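Toll-like receptor 6, Variable lymphocyte receptor B (Mus musculus, PDB 3A79) probably recognises microbial lipopeptides as the extracellular leucine-rich-repeat part of an innate immune receptor, here fused to a hagfish lymphocyte-receptor fragment. Local coordinates at residues Glu189-Phe203 and Val213-Asn227. Sequence-based numbering, arbitrary orientation.
With NAG (2-acetamido-2-deoxy-beta-D-glucopyranose), chain N; NAG (2-acetamido-2-deoxy-beta-D-glucopyranose), chain M.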
loop_
_atom_site.group_PDB
_atom_site.type_symbol
_atom_site.label_atom_id
_atom_site.label_comp_id
_atom_site.label_asym_id
_atom_site.label_seq_id
_atom_site.Cartn_x
_atom_site.Cartn_y
_atom_site.Cartn_z
ATOM N N GLU B 189 -15.078 2.566 -49.918
ATOM C CA GLU B 189 -15.503 3.947 -49.836
ATOM C C GLU B 189 -14.273 4.824 -49.556
ATOM O O GLU B 189 -13.336 4.404 -48.875
ATOM C CB GLU B 189 -16.585 4.089 -48.748
ATOM C CG GLU B 189 -17.631 2.945 -48.754
ATOM C CD GLU B 189 -18.743 3.068 -47.683
ATOM O OE1 GLU B 189 -19.090 4.198 -47.268
ATOM O OE2 GLU B 189 -19.288 2.018 -47.265
ATOM N N SER B 190 -14.251 6.026 -50.113
ATOM C CA SER B 190 -13.159 6.942 -49.845
ATOM C C SER B 190 -13.747 8.151 -49.152
ATOM O O SER B 190 -14.964 8.304 -49.074
ATOM C CB SER B 190 -12.473 7.380 -51.139
ATOM O OG SER B 190 -12.194 6.274 -51.987
ATOM N N LEU B 191 -12.882 9.017 -48.647
ATOM C CA LEU B 191 -13.330 10.275 -48.087
ATOM C C LEU B 191 -12.151 11.189 -47.826
ATOM O O LEU B 191 -11.261 10.874 -47.044
ATOM C CB LEU B 191 -14.104 10.047 -46.798
ATOM C CG LEU B 191 -14.621 11.350 -46.205
ATOM C CD1 LEU B 191 -15.672 11.914 -47.153
ATOM C CD2 LEU B 191 -15.153 11.132 -44.783
ATOM N N GLN B 192 -12.145 12.324 -48.503
ATOM C CA GLN B 192 -11.088 13.288 -48.329
ATOM C C GLN B 192 -11.470 14.151 -47.147
ATOM O O GLN B 192 -12.538 14.761 -47.156
ATOM C CB GLN B 192 -10.965 14.143 -49.587
ATOM C CG GLN B 192 -9.955 15.259 -49.480
ATOM C CD GLN B 192 -8.569 14.808 -49.854
ATOM O OE1 GLN B 192 -8.279 14.585 -51.034
ATOM N NE2 GLN B 192 -7.698 14.670 -48.852
ATOM N N ILE B 193 -10.610 14.184 -46.128
ATOM C CA ILE B 193 -10.800 15.063 -44.973
ATOM C C ILE B 193 -10.141 16.433 -45.150
ATOM O O ILE B 193 -8.926 16.526 -45.320
ATOM C CB ILE B 193 -10.256 14.441 -43.676
ATOM C CG1 ILE B 193 -11.264 13.458 -43.081
ATOM C CG2 ILE B 193 -9.983 15.523 -42.661
ATOM C CD1 ILE B 193 -11.177 12.071 -43.650
ATOM N N PRO B 194 -10.946 17.504 -45.091
ATOM C CA PRO B 194 -10.439 18.875 -45.224
ATOM C C PRO B 194 -9.357 19.133 -44.191
ATOM O O PRO B 194 -9.339 18.444 -43.176
ATOM C CB PRO B 194 -11.666 19.735 -44.909
ATOM C CG PRO B 194 -12.837 18.848 -45.169
ATOM C CD PRO B 194 -12.392 17.469 -44.815
ATOM N N ASN B 195 -8.470 20.093 -44.433
ATOM C CA ASN B 195 -7.450 20.413 -43.435
ATOM C C ASN B 195 -8.095 20.815 -42.113
ATOM O O ASN B 195 -8.883 21.760 -42.061
ATOM C CB ASN B 195 -6.508 21.515 -43.930
ATOM C CG ASN B 195 -6.212 21.401 -45.405
ATOM O OD1 ASN B 195 -7.109 21.120 -46.197
ATOM N ND2 ASN B 195 -4.946 21.609 -45.784
ATOM N N THR B 196 -7.778 20.078 -41.051
ATOM C CA THR B 196 -8.279 20.385 -39.711
ATOM C C THR B 196 -7.134 20.315 -38.736
ATOM O O THR B 196 -6.218 19.521 -38.917
ATOM C CB THR B 196 -9.285 19.343 -39.214
ATOM O OG1 THR B 196 -10.116 18.905 -40.293
ATOM C CG2 THR B 196 -10.150 19.939 -38.147
ATOM N N THR B 197 -7.183 21.129 -37.692
ATOM C CA THR B 197 -6.277 20.906 -36.573
ATOM C C THR B 197 -6.538 19.525 -35.934
ATOM O O THR B 197 -5.633 18.686 -35.828
ATOM C CB THR B 197 -6.378 22.012 -35.514
ATOM O OG1 THR B 197 -5.975 23.256 -36.094
ATOM C CG2 THR B 197 -5.469 21.688 -34.327
ATOM N N VAL B 198 -7.778 19.278 -35.531
ATOM C CA VAL B 198 -8.114 18.001 -34.922
ATOM C C VAL B 198 -9.093 17.204 -35.776
ATOM O O VAL B 198 -10.039 17.757 -36.329
ATOM C CB VAL B 198 -8.700 18.203 -33.509
ATOM C CG1 VAL B 198 -9.094 16.880 -32.891
ATOM C CG2 VAL B 198 -7.701 18.930 -32.622
ATOM N N LEU B 199 -8.846 15.905 -35.905
ATOM C CA LEU B 199 -9.839 15.008 -36.480
ATOM C C LEU B 199 -10.215 13.957 -35.458
ATOM O O LEU B 199 -9.380 13.149 -35.067
ATOM C CB LEU B 199 -9.318 14.317 -37.733
ATOM C CG LEU B 199 -10.338 13.345 -38.328
ATOM C CD1 LEU B 199 -11.668 14.034 -38.544
ATOM C CD2 LEU B 199 -9.831 12.796 -39.619
ATOM N N HIS B 200 -11.472 13.974 -35.027
ATOM C CA HIS B 200 -11.957 13.016 -34.041
ATOM C C HIS B 200 -12.970 12.078 -34.678
ATOM O O HIS B 200 -14.004 12.512 -35.207
ATOM C CB HIS B 200 -12.600 13.740 -32.859
ATOM C CG HIS B 200 -12.917 12.847 -31.698
ATOM N ND1 HIS B 200 -12.930 11.471 -31.797
ATOM C CD2 HIS B 200 -13.255 13.135 -30.419
ATOM C CE1 HIS B 200 -13.244 10.949 -30.624
ATOM N NE2 HIS B 200 -13.444 11.938 -29.771
ATOM N N LEU B 201 -12.663 10.788 -34.623
ATOM C CA LEU B 201 -13.514 9.777 -35.223
ATOM C C LEU B 201 -14.081 8.850 -34.150
ATOM O O LEU B 201 -13.343 8.301 -33.334
ATOM C CB LEU B 201 -12.725 8.980 -36.264
ATOM C CG LEU B 201 -12.081 9.848 -37.339
ATOM C CD1 LEU B 201 -11.039 9.072 -38.113
ATOM C CD2 LEU B 201 -13.152 10.392 -38.261
ATOM N N VAL B 202 -15.398 8.687 -34.147
ATOM C CA VAL B 202 -16.046 7.809 -33.180
ATOM C C VAL B 202 -16.712 6.650 -33.920
ATOM O O VAL B 202 -17.419 6.865 -34.904
ATOM C CB VAL B 202 -17.102 8.571 -32.319
ATOM C CG1 VAL B 202 -17.511 7.744 -31.132
ATOM C CG2 VAL B 202 -16.561 9.919 -31.865
ATOM N N PHE B 203 -16.489 5.428 -33.443
ATOM C CA PHE B 203 -17.032 4.238 -34.094
ATOM C C PHE B 203 -18.131 3.581 -33.274
ATOM O O PHE B 203 -18.390 3.972 -32.136
ATOM C CB PHE B 203 -15.912 3.241 -34.360
ATOM C CG PHE B 203 -14.759 3.830 -35.111
ATOM C CD1 PHE B 203 -13.605 4.216 -34.446
ATOM C CD2 PHE B 203 -14.838 4.027 -36.482
ATOM C CE1 PHE B 203 -12.544 4.771 -35.131
ATOM C CE2 PHE B 203 -13.783 4.582 -37.172
ATOM C CZ PHE B 203 -12.631 4.959 -36.492
ATOM N N VAL B 213 -13.358 2.365 -45.068
ATOM C CA VAL B 213 -13.266 3.648 -45.749
ATOM C C VAL B 213 -11.818 4.122 -45.860
ATOM O O VAL B 213 -11.082 4.159 -44.870
ATOM C CB VAL B 213 -14.084 4.731 -45.002
ATOM C CG1 VAL B 213 -13.665 6.123 -45.432
ATOM C CG2 VAL B 213 -15.575 4.524 -45.215
ATOM N N ASN B 214 -11.420 4.484 -47.078
ATOM C CA ASN B 214 -10.106 5.069 -47.341
ATOM C C ASN B 214 -10.128 6.571 -47.011
ATOM O O ASN B 214 -10.717 7.364 -47.748
ATOM C CB ASN B 214 -9.719 4.817 -48.809
ATOM C CG ASN B 214 -8.234 5.067 -49.102
ATOM O OD1 ASN B 214 -7.430 5.257 -48.192
ATOM N ND2 ASN B 214 -7.871 5.048 -50.398
ATOM N N MET B 215 -9.508 6.963 -45.899
ATOM C CA MET B 215 -9.549 8.362 -45.469
ATOM C C MET B 215 -8.267 9.142 -45.667
ATOM O O MET B 215 -7.295 8.948 -44.945
ATOM C CB MET B 215 -9.935 8.470 -43.999
ATOM C CG MET B 215 -11.322 7.994 -43.718
ATOM S SD MET B 215 -12.068 8.916 -42.386
ATOM C CE MET B 215 -13.667 8.109 -42.359
ATOM N N SER B 216 -8.279 10.061 -46.619
ATOM C CA SER B 216 -7.140 10.944 -46.796
ATOM C C SER B 216 -7.220 12.200 -45.922
ATOM O O SER B 216 -8.303 12.684 -45.589
ATOM C CB SER B 216 -6.991 11.324 -48.264
ATOM O OG SER B 216 -6.754 10.163 -49.036
ATOM N N VAL B 217 -6.055 12.705 -45.537
ATOM C CA VAL B 217 -5.953 14.003 -44.905
ATOM C C VAL B 217 -4.668 14.652 -45.381
ATOM O O VAL B 217 -3.677 13.965 -45.595
ATOM C CB VAL B 217 -5.917 13.895 -43.368
ATOM C CG1 VAL B 217 -5.670 15.258 -42.741
ATOM C CG2 VAL B 217 -7.214 13.316 -42.851
ATOM N N ASN B 218 -4.684 15.969 -45.548
ATOM C CA ASN B 218 -3.468 16.703 -45.868
ATOM C C ASN B 218 -2.821 17.240 -44.597
ATOM O O ASN B 218 -1.812 16.715 -44.119
ATOM C CB ASN B 218 -3.770 17.868 -46.813
ATOM C CG ASN B 218 -5.168 17.800 -47.397
ATOM O OD1 ASN B 218 -5.344 17.791 -48.619
ATOM N ND2 ASN B 218 -6.176 17.755 -46.524
ATOM N N ALA B 219 -3.415 18.295 -44.052
ATOM C CA ALA B 219 -2.876 18.940 -42.865
ATOM C C ALA B 219 -3.651 18.499 -41.631
ATOM O O ALA B 219 -4.851 18.747 -41.531
ATOM C CB ALA B 219 -2.930 20.451 -43.018
ATOM N N LEU B 220 -2.958 17.848 -40.696
ATOM C CA LEU B 220 -3.595 17.307 -39.502
ATOM C C LEU B 220 -2.695 17.453 -38.282
ATOM O O LEU B 220 -1.523 17.110 -38.329
ATOM C CB LEU B 220 -3.944 15.836 -39.709
ATOM C CG LEU B 220 -4.937 15.306 -38.688
ATOM C CD1 LEU B 220 -6.133 16.244 -38.618
ATOM C CD2 LEU B 220 -5.361 13.902 -39.024
ATOM N N GLY B 221 -3.239 17.972 -37.191
ATOM C CA GLY B 221 -2.436 18.185 -36.008
ATOM C C GLY B 221 -2.618 17.046 -35.032
ATOM O O GLY B 221 -1.675 16.611 -34.367
ATOM N N HIS B 222 -3.845 16.554 -34.957
ATOM C CA HIS B 222 -4.206 15.559 -33.969
ATOM C C HIS B 222 -5.281 14.667 -34.556
ATOM O O HIS B 222 -6.359 15.126 -34.935
ATOM C CB HIS B 222 -4.708 16.259 -32.704
ATOM C CG HIS B 222 -4.883 15.353 -31.524
ATOM N ND1 HIS B 222 -3.974 14.371 -31.195
ATOM C CD2 HIS B 222 -5.848 15.304 -30.575
ATOM C CE1 HIS B 222 -4.380 13.744 -30.105
ATOM N NE2 HIS B 222 -5.516 14.289 -29.711
ATOM N N LEU B 223 -4.959 13.389 -34.674
ATOM C CA LEU B 223 -5.944 12.401 -35.057
ATOM C C LEU B 223 -6.430 11.782 -33.776
ATOM O O LEU B 223 -5.639 11.534 -32.872
ATOM C CB LEU B 223 -5.316 11.320 -35.924
ATOM C CG LEU B 223 -6.262 10.157 -36.182
ATOM C CD1 LEU B 223 -7.399 10.608 -37.096
ATOM C CD2 LEU B 223 -5.488 9.030 -36.792
ATOM N N GLN B 224 -7.725 11.530 -33.680
ATOM C CA GLN B 224 -8.237 10.896 -32.478
ATOM C C GLN B 224 -9.367 9.912 -32.735
ATOM O O GLN B 224 -10.403 10.275 -33.297
ATOM C CB GLN B 224 -8.676 11.950 -31.487
ATOM C CG GLN B 224 -8.757 11.405 -30.102
ATOM C CD GLN B 224 -9.656 12.226 -29.244
ATOM O OE1 GLN B 224 -9.728 13.448 -29.415
ATOM N NE2 GLN B 224 -10.373 11.567 -28.323
ATOM N N LEU B 225 -9.154 8.667 -32.312
ATOM C CA LEU B 225 -10.110 7.594 -32.565
ATOM C C LEU B 225 -10.683 7.096 -31.255
ATOM O O LEU B 225 -9.944 6.912 -30.292
ATOM C CB LEU B 225 -9.457 6.402 -33.279
ATOM C CG LEU B 225 -8.369 6.519 -34.343
ATOM C CD1 LEU B 225 -8.274 5.196 -35.066
ATOM C CD2 LEU B 225 -8.641 7.634 -35.323
ATOM N N SER B 226 -11.989 6.837 -31.245
ATOM C CA SER B 226 -12.690 6.375 -30.053
ATOM C C SER B 226 -13.546 5.134 -30.317
ATOM O O SER B 226 -14.210 5.041 -31.344
ATOM C CB SER B 226 -13.561 7.497 -29.501
ATOM O OG SER B 226 -12.776 8.635 -29.179
ATOM N N ASN B 227 -13.529 4.197 -29.369
ATOM C CA ASN B 227 -14.251 2.929 -29.484
ATOM C C ASN B 227 -13.571 1.969 -30.463
ATOM O O ASN B 227 -14.075 1.702 -31.556
ATOM C CB ASN B 227 -15.716 3.146 -29.880
ATOM C CG ASN B 227 -16.484 4.037 -28.896
ATOM O OD1 ASN B 227 -16.010 4.358 -27.801
ATOM N ND2 ASN B 227 -17.687 4.438 -29.296
HETATM C C1 NAG N . -5.267 21.956 -47.172
HETATM C C2 NAG N . -4.428 23.180 -47.571
HETATM C C3 NAG N . -4.677 23.529 -49.036
HETATM C C4 NAG N . -4.305 22.346 -49.916
HETATM C C5 NAG N . -4.992 21.037 -49.486
HETATM C C6 NAG N . -4.271 19.848 -50.162
HETATM C C7 NAG N . -5.054 24.454 -45.495
HETATM C C8 NAG N . -4.048 24.225 -44.401
HETATM N N2 NAG N . -4.597 24.379 -46.748
HETATM O O3 NAG N . -3.914 24.656 -49.413
HETATM O O4 NAG N . -4.617 22.678 -51.255
HETATM O O5 NAG N . -5.020 20.858 -48.064
HETATM O O6 NAG N . -4.953 18.604 -50.163
HETATM O O7 NAG N . -6.229 24.723 -45.222
HETATM C C1 NAG M . -6.660 5.802 -50.686
HETATM C C2 NAG M . -5.796 5.019 -51.688
HETATM C C3 NAG M . -4.543 5.820 -52.035
HETATM C C4 NAG M . -4.940 7.158 -52.640
HETATM C C5 NAG M . -5.930 7.945 -51.761
HETATM C C6 NAG M . -6.567 9.068 -52.610
HETATM C C7 NAG M . -6.015 2.870 -50.401
HETATM C C8 NAG M . -7.180 2.061 -50.899
HETATM N N2 NAG M . -5.414 3.661 -51.293
HETATM O O3 NAG M . -3.739 5.107 -52.952
HETATM O O4 NAG M . -3.760 7.899 -52.880
HETATM O O5 NAG M . -6.949 7.117 -51.185
HETATM O O6 NAG M . -7.239 10.099 -51.904
HETATM O O7 NAG M . -5.635 2.767 -49.229
#
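The His200 ring and the side-chain amide of Gln224 stack across two parallel strands, their planes 28° apart, with Gln224 CD 3.8 Å above the ring centre. Paired in register, both side chains leave on the same face; with CG anti to the backbone N in His200 (chi1 -170°), the ring swings toward the second strand, where Ser226 CB meets its edge in plane. A serine at His200 would probably take away the surface on which the Gln224 amide lies and let it turn more freely. On the other face, Leu199 and Leu223 run side by side, CD2 to CD1 4.1 Å, and Leu201 CD1 meets Leu225 CD2 at 3.9 Å. Phe203 receives Leu225 CB at its ring edge, and Asn227 ND2 donates to Phe203 O (3.0 Å, 165° at the hydrogen). Before the corners at Thr197 and Gly221, strands 190-193 and 214-217 pair in parallel too; Ile193 CD1 lies 3.5 Å from Met215 SD. Asn195 and Asn214 carry N-linked sugars. These are successive coils of the leucine-rich-repeat solenoid in the Toll-like receptor 6 part: strands 171-178 and 252-261 flank the 198-203/222-227 pair, and helix 235-246 packs Leu242 on Leu223 and Leu225.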